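Local coordinates for sensor protein (Bacillus halodurans, PDB 3O5Y) that probably works as a two-component sensor histidine kinase, using ATP to phosphorylate a protein histidine, and is represented here by its GAF domain, at residues S53-K57 against E58-Y62; Q87-I91 against L92-S96. All coordinates share one frame; numbering follows the deposited sequence.

Interaction 1. Residues S53-K57 against E58-Y62; sequences STIPK and EQSLY. With ACT (acetate ion), chain C.
The Tyr62 ring meets an acetate ion, probably from the crystallisation liquor, at its edge. Acetate OXT lies in the ring plane and accepts a hydrogen bond from Tyr62 OH at 2.7 Å. Ser27 OG and Arg25 NH1 also bond the acetate, and Tyr62 OH is shared with Ser113 OG. A phenylalanine here would probably leave both OXT and Ser113 OG without this hydroxyl partner. Upstream, a type II beta turn runs from Lys57 to Ser60. Ser60 N donates to Lys57 O at 3.1 Å. Gln59 takes left-handed backbone angles in the turn. The Ser60 side chain turns back over the incoming chain. Its CB lies 3.0 Å from Pro56 O, and its OG is 3.5 Å from Ile55 CG2. A chi1 of 165° swings Ser60 OG away from its own N and beside the carbonyl carbon, where it N-caps the helix at Trp63 N and also bonds Glu85 OE2. The buried hydroxyl thus has two partners, one in the helix and one in the later loop. The turn links edge strand 54-55, paired with strand 35-42, to helix 61-68. From the first turn of that helix, Tyr62 packs on Leu36, Leu29 and Val99 of the sheet.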
loop_
_atom_site.group_PDB
_atom_site.type_symbol
_atom_site.label_atom_id
_atom_site.label_comp_id
_atom_site.label_asym_id
_atom_site.label_seq_id
_atom_site.Cartn_x
_atom_site.Cartn_y
_atom_site.Cartn_z
ATOM N N SER A 53 -9.663 -3.689 -9.423
ATOM C CA SER A 53 -10.792 -3.386 -8.526
ATOM C C SER A 53 -10.762 -1.940 -8.026
ATOM O O SER A 53 -9.697 -1.373 -7.755
ATOM C CB SER A 53 -10.822 -4.330 -7.321
ATOM O OG SER A 53 -11.008 -5.671 -7.718
ATOM N N THR A 54 -11.946 -1.355 -7.893
ATOM C CA THR A 54 -12.084 -0.019 -7.323
ATOM C C THR A 54 -12.295 -0.130 -5.821
ATOM O O THR A 54 -13.066 -0.959 -5.354
ATOM C CB THR A 54 -13.232 0.745 -7.996
ATOM O OG1 THR A 54 -12.885 0.974 -9.365
ATOM C CG2 THR A 54 -13.490 2.096 -7.314
ATOM N N ILE A 55 -11.560 0.680 -5.072
ATOM C CA ILE A 55 -11.721 0.770 -3.630
ATOM C C ILE A 55 -12.666 1.938 -3.340
ATOM O O ILE A 55 -12.356 3.086 -3.678
ATOM C CB ILE A 55 -10.365 0.992 -2.932
ATOM C CG1 ILE A 55 -9.328 -0.033 -3.420
ATOM C CG2 ILE A 55 -10.529 1.040 -1.402
ATOM C CD1 ILE A 55 -9.653 -1.526 -3.144
ATOM N N PRO A 56 -13.844 1.639 -2.754
ATOM C CA PRO A 56 -14.807 2.669 -2.379
ATOM C C PRO A 56 -14.285 3.442 -1.191
ATOM O O PRO A 56 -13.485 2.911 -0.412
ATOM C CB PRO A 56 -16.043 1.858 -1.964
ATOM C CG PRO A 56 -15.505 0.529 -1.561
ATOM C CD PRO A 56 -14.363 0.282 -2.492
ATOM N N LYS A 57 -14.741 4.682 -1.053
ATOM C CA LYS A 57 -14.309 5.549 0.026
ATOM C C LYS A 57 -14.881 5.136 1.374
ATOM O O LYS A 57 -14.177 5.187 2.386
ATOM C CB LYS A 57 -14.666 7.012 -0.272
ATOM C CG LYS A 57 -13.898 7.594 -1.459
ATOM C CD LYS A 57 -13.968 9.110 -1.509
ATOM C CE LYS A 57 -13.453 9.602 -2.860
ATOM N NZ LYS A 57 -13.230 11.078 -2.946
ATOM N N GLU A 58 -16.147 4.730 1.405
ATOM C CA GLU A 58 -16.797 4.455 2.684
ATOM C C GLU A 58 -16.068 3.349 3.465
ATOM O O GLU A 58 -15.806 2.268 2.939
ATOM C CB GLU A 58 -18.277 4.116 2.488
ATOM C CG GLU A 58 -19.103 4.119 3.774
ATOM C CD GLU A 58 -19.362 5.517 4.343
ATOM O OE1 GLU A 58 -19.612 5.650 5.569
ATOM O OE2 GLU A 58 -19.312 6.489 3.570
ATOM N N GLN A 59 -15.729 3.655 4.713
ATOM C CA GLN A 59 -15.084 2.713 5.623
ATOM C C GLN A 59 -13.736 2.220 5.106
ATOM O O GLN A 59 -13.269 1.150 5.518
ATOM C CB GLN A 59 -16.008 1.525 5.903
ATOM C CG GLN A 59 -17.086 1.817 6.934
ATOM C CD GLN A 59 -18.025 0.638 7.169
ATOM O OE1 GLN A 59 -17.636 -0.541 7.050
ATOM N NE2 GLN A 59 -19.273 0.950 7.510
ATOM N N SER A 60 -13.103 2.994 4.223
ATOM C CA SER A 60 -11.860 2.543 3.590
ATOM C C SER A 60 -10.584 3.011 4.303
ATOM O O SER A 60 -10.343 4.216 4.443
ATOM C CB SER A 60 -11.817 2.954 2.123
ATOM O OG SER A 60 -10.493 2.835 1.619
ATOM N N LEU A 61 -9.761 2.053 4.732
ATOM C CA LEU A 61 -8.495 2.383 5.404
ATOM C C LEU A 61 -7.578 3.119 4.420
ATOM O O LEU A 61 -6.961 4.129 4.777
ATOM C CB LEU A 61 -7.792 1.121 5.908
ATOM C CG LEU A 61 -6.934 1.171 7.183
ATOM C CD1 LEU A 61 -5.943 0.023 7.223
ATOM C CD2 LEU A 61 -6.193 2.437 7.320
ATOM N N TYR A 62 -7.507 2.616 3.187
ATOM C CA TYR A 62 -6.651 3.220 2.170
ATOM C C TYR A 62 -7.038 4.689 1.870
ATOM O O TYR A 62 -6.168 5.559 1.807
ATOM C CB TYR A 62 -6.627 2.381 0.882
ATOM C CG TYR A 62 -6.091 0.952 1.014
ATOM C CD1 TYR A 62 -6.220 0.041 -0.043
ATOM C CD2 TYR A 62 -5.483 0.509 2.185
ATOM C CE1 TYR A 62 -5.732 -1.253 0.058
ATOM C CE2 TYR A 62 -4.993 -0.791 2.300
ATOM C CZ TYR A 62 -5.104 -1.664 1.228
ATOM O OH TYR A 62 -4.625 -2.953 1.335
HETATM C C ACT C . -5.667 -5.245 -1.199
HETATM O O ACT C . -6.808 -5.008 -0.689
HETATM O OXT ACT C . -4.705 -4.471 -0.912
HETATM C CH3 ACT C . -5.501 -6.413 -2.116
#

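Interaction 2. Residues Q87-I91 against L92-S96; sequences QYLAI and LDLKS
Leu89 and Ala90, in the short helix 86-90 of this GAF domain, pass their carbonyl bonds on to Leu92 and Asp93, and a type I beta turn runs from Ala90 to Asp93. Both bonds span three residues. Leu92 N donates to Leu89 O at 3.0 Å, with an N-H...O angle of 149°. Asp93 N donates to Ala90 O at 2.9 Å, and this bond is more bent, at 134°. One residue earlier, Ile91 N reaches Gln87 O only weakly. The carbonyls of Leu89 and Ala90 are thus satisfied by donors further along the turn. Asp93 then takes left-handed backbone angles and sends the chain off toward strand 96-103. There Lys95 and Ser96 both face Arg116 in a classic beta bulge, and Lys95 also bonds the backbone of Leu76. Apolar groups close around these carbonyls. Leu92 CB sits 3.4 Å from Leu89 O, and Leu94 CB approaches the same oxygen at 3.7 Å. Ile91 CG2 lies across Leu92, 4.0 Å from its CG. Leu89 CD2 and Leu94 CD1 touch at 4.2 Å as their side chains cross obliquely, and Arg25 packs against both. With CG anti to its carbonyl carbon (chi1 -56°), Leu92 folds back along the helix and lays CD1 3.4 Å from Tyr88 O.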
loop_
_atom_site.group_PDB
_atom_site.type_symbol
_atom_site.label_atom_id
_atom_site.label_comp_id
_atom_site.label_asym_id
_atom_site.label_seq_id
_atom_site.Cartn_x
_atom_site.Cartn_y
_atom_site.Cartn_z
ATOM N N GLN A 87 -11.358 -7.737 5.352
ATOM C CA GLN A 87 -11.625 -9.135 5.003
ATOM C C GLN A 87 -10.734 -9.598 3.851
ATOM O O GLN A 87 -10.456 -10.781 3.728
ATOM C CB GLN A 87 -13.100 -9.351 4.644
ATOM C CG GLN A 87 -13.516 -8.575 3.394
ATOM C CD GLN A 87 -14.875 -8.967 2.857
ATOM O OE1 GLN A 87 -15.751 -8.110 2.691
ATOM N NE2 GLN A 87 -15.057 -10.257 2.571
ATOM N N TYR A 88 -10.301 -8.667 3.005
ATOM C CA TYR A 88 -9.545 -9.009 1.799
ATOM C C TYR A 88 -8.074 -9.153 2.129
ATOM O O TYR A 88 -7.333 -9.802 1.403
ATOM C CB TYR A 88 -9.789 -7.984 0.676
ATOM C CG TYR A 88 -11.239 -7.923 0.231
ATOM C CD1 TYR A 88 -11.979 -6.756 0.371
ATOM C CD2 TYR A 88 -11.878 -9.048 -0.300
ATOM C CE1 TYR A 88 -13.302 -6.696 -0.008
ATOM C CE2 TYR A 88 -13.216 -9.003 -0.682
ATOM C CZ TYR A 88 -13.921 -7.822 -0.528
ATOM O OH TYR A 88 -15.248 -7.759 -0.901
ATOM N N LEU A 89 -7.667 -8.551 3.243
ATOM C CA LEU A 89 -6.328 -8.705 3.772
ATOM C C LEU A 89 -6.236 -9.895 4.717
ATOM O O LEU A 89 -5.294 -10.684 4.615
ATOM C CB LEU A 89 -5.858 -7.418 4.466
ATOM C CG LEU A 89 -5.731 -6.122 3.642
ATOM C CD1 LEU A 89 -5.488 -4.894 4.530
ATOM C CD2 LEU A 89 -4.650 -6.232 2.559
ATOM N N ALA A 90 -7.202 -10.041 5.628
ATOM C CA ALA A 90 -7.167 -11.134 6.615
ATOM C C ALA A 90 -7.102 -12.499 5.936
ATOM O O ALA A 90 -6.456 -13.429 6.441
ATOM C CB ALA A 90 -8.366 -11.075 7.550
ATOM N N ILE A 91 -7.757 -12.596 4.781
ATOM C CA ILE A 91 -7.895 -13.857 4.074
ATOM C C ILE A 91 -6.566 -14.318 3.514
ATOM O O ILE A 91 -6.398 -15.489 3.195
ATOM C CB ILE A 91 -8.959 -13.751 2.954
ATOM C CG1 ILE A 91 -9.476 -15.146 2.565
ATOM C CG2 ILE A 91 -8.431 -12.952 1.743
ATOM C CD1 ILE A 91 -10.661 -15.129 1.602
ATOM N N LEU A 92 -5.623 -13.386 3.415
ATOM C CA LEU A 92 -4.266 -13.663 2.940
ATOM C C LEU A 92 -3.322 -13.995 4.111
ATOM O O LEU A 92 -2.098 -13.963 3.957
ATOM C CB LEU A 92 -3.744 -12.453 2.156
ATOM C CG LEU A 92 -4.597 -11.990 0.971
ATOM C CD1 LEU A 92 -4.123 -10.644 0.477
ATOM C CD2 LEU A 92 -4.631 -13.029 -0.175
ATOM N N ASP A 93 -3.917 -14.309 5.265
ATOM C CA ASP A 93 -3.212 -14.572 6.528
ATOM C C ASP A 93 -2.402 -13.400 7.089
ATOM O O ASP A 93 -1.470 -13.622 7.847
ATOM C CB ASP A 93 -2.300 -15.807 6.439
ATOM C CG ASP A 93 -3.036 -17.060 5.998
ATOM O OD1 ASP A 93 -4.224 -17.252 6.375
ATOM O OD2 ASP A 93 -2.400 -17.857 5.270
ATOM N N LEU A 94 -2.750 -12.169 6.739
ATOM C CA LEU A 94 -2.015 -11.037 7.252
ATOM C C LEU A 94 -2.567 -10.653 8.608
ATOM O O LEU A 94 -3.760 -10.774 8.842
ATOM C CB LEU A 94 -2.087 -9.863 6.281
ATOM C CG LEU A 94 -1.520 -10.134 4.890
ATOM C CD1 LEU A 94 -1.826 -8.962 3.933
ATOM C CD2 LEU A 94 -0.020 -10.436 4.961
ATOM N N LYS A 95 -1.700 -10.188 9.501
ATOM C CA LYS A 95 -2.124 -9.827 10.849
ATOM C C LYS A 95 -1.936 -8.339 11.135
ATOM O O LYS A 95 -2.337 -7.836 12.184
ATOM C CB LYS A 95 -1.386 -10.685 11.886
ATOM C CG LYS A 95 -1.893 -12.127 11.939
ATOM C CD LYS A 95 -1.468 -12.850 13.233
ATOM C CE LYS A 95 -2.172 -14.222 13.374
ATOM N NZ LYS A 95 -3.674 -14.113 13.330
ATOM N N SER A 96 -1.365 -7.635 10.164
ATOM C CA SER A 96 -0.853 -6.291 10.362
ATOM C C SER A 96 -0.779 -5.614 9.005
ATOM O O SER A 96 -0.361 -6.229 8.040
ATOM C CB SER A 96 0.542 -6.407 10.967
ATOM O OG SER A 96 1.240 -5.189 10.918
#

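Interactions 1 and 2 are both local turns at the ends of short helices. Residues 53-62 lead from an edge strand into the start of helix 61-68, whereas residues 87-96 lead out of helix 86-90 toward strand 96-103. The first uses a polar N-cap and a tyrosine hydroxyl. The second relies on backbone bonds wrapped in leucines. Each is partly buried, with exposed turn residues and a few buried side chains. Their centres are 16 Å apart, yet Tyr62 OH packs 3.5 Å from Leu89 CD2. The Leu89 side chain also comes within about 4 Å of the acetate, and Arg25 bonds that ion while touching Leu89, Leu92 and Leu94. The acetate thus lies beside both contacts.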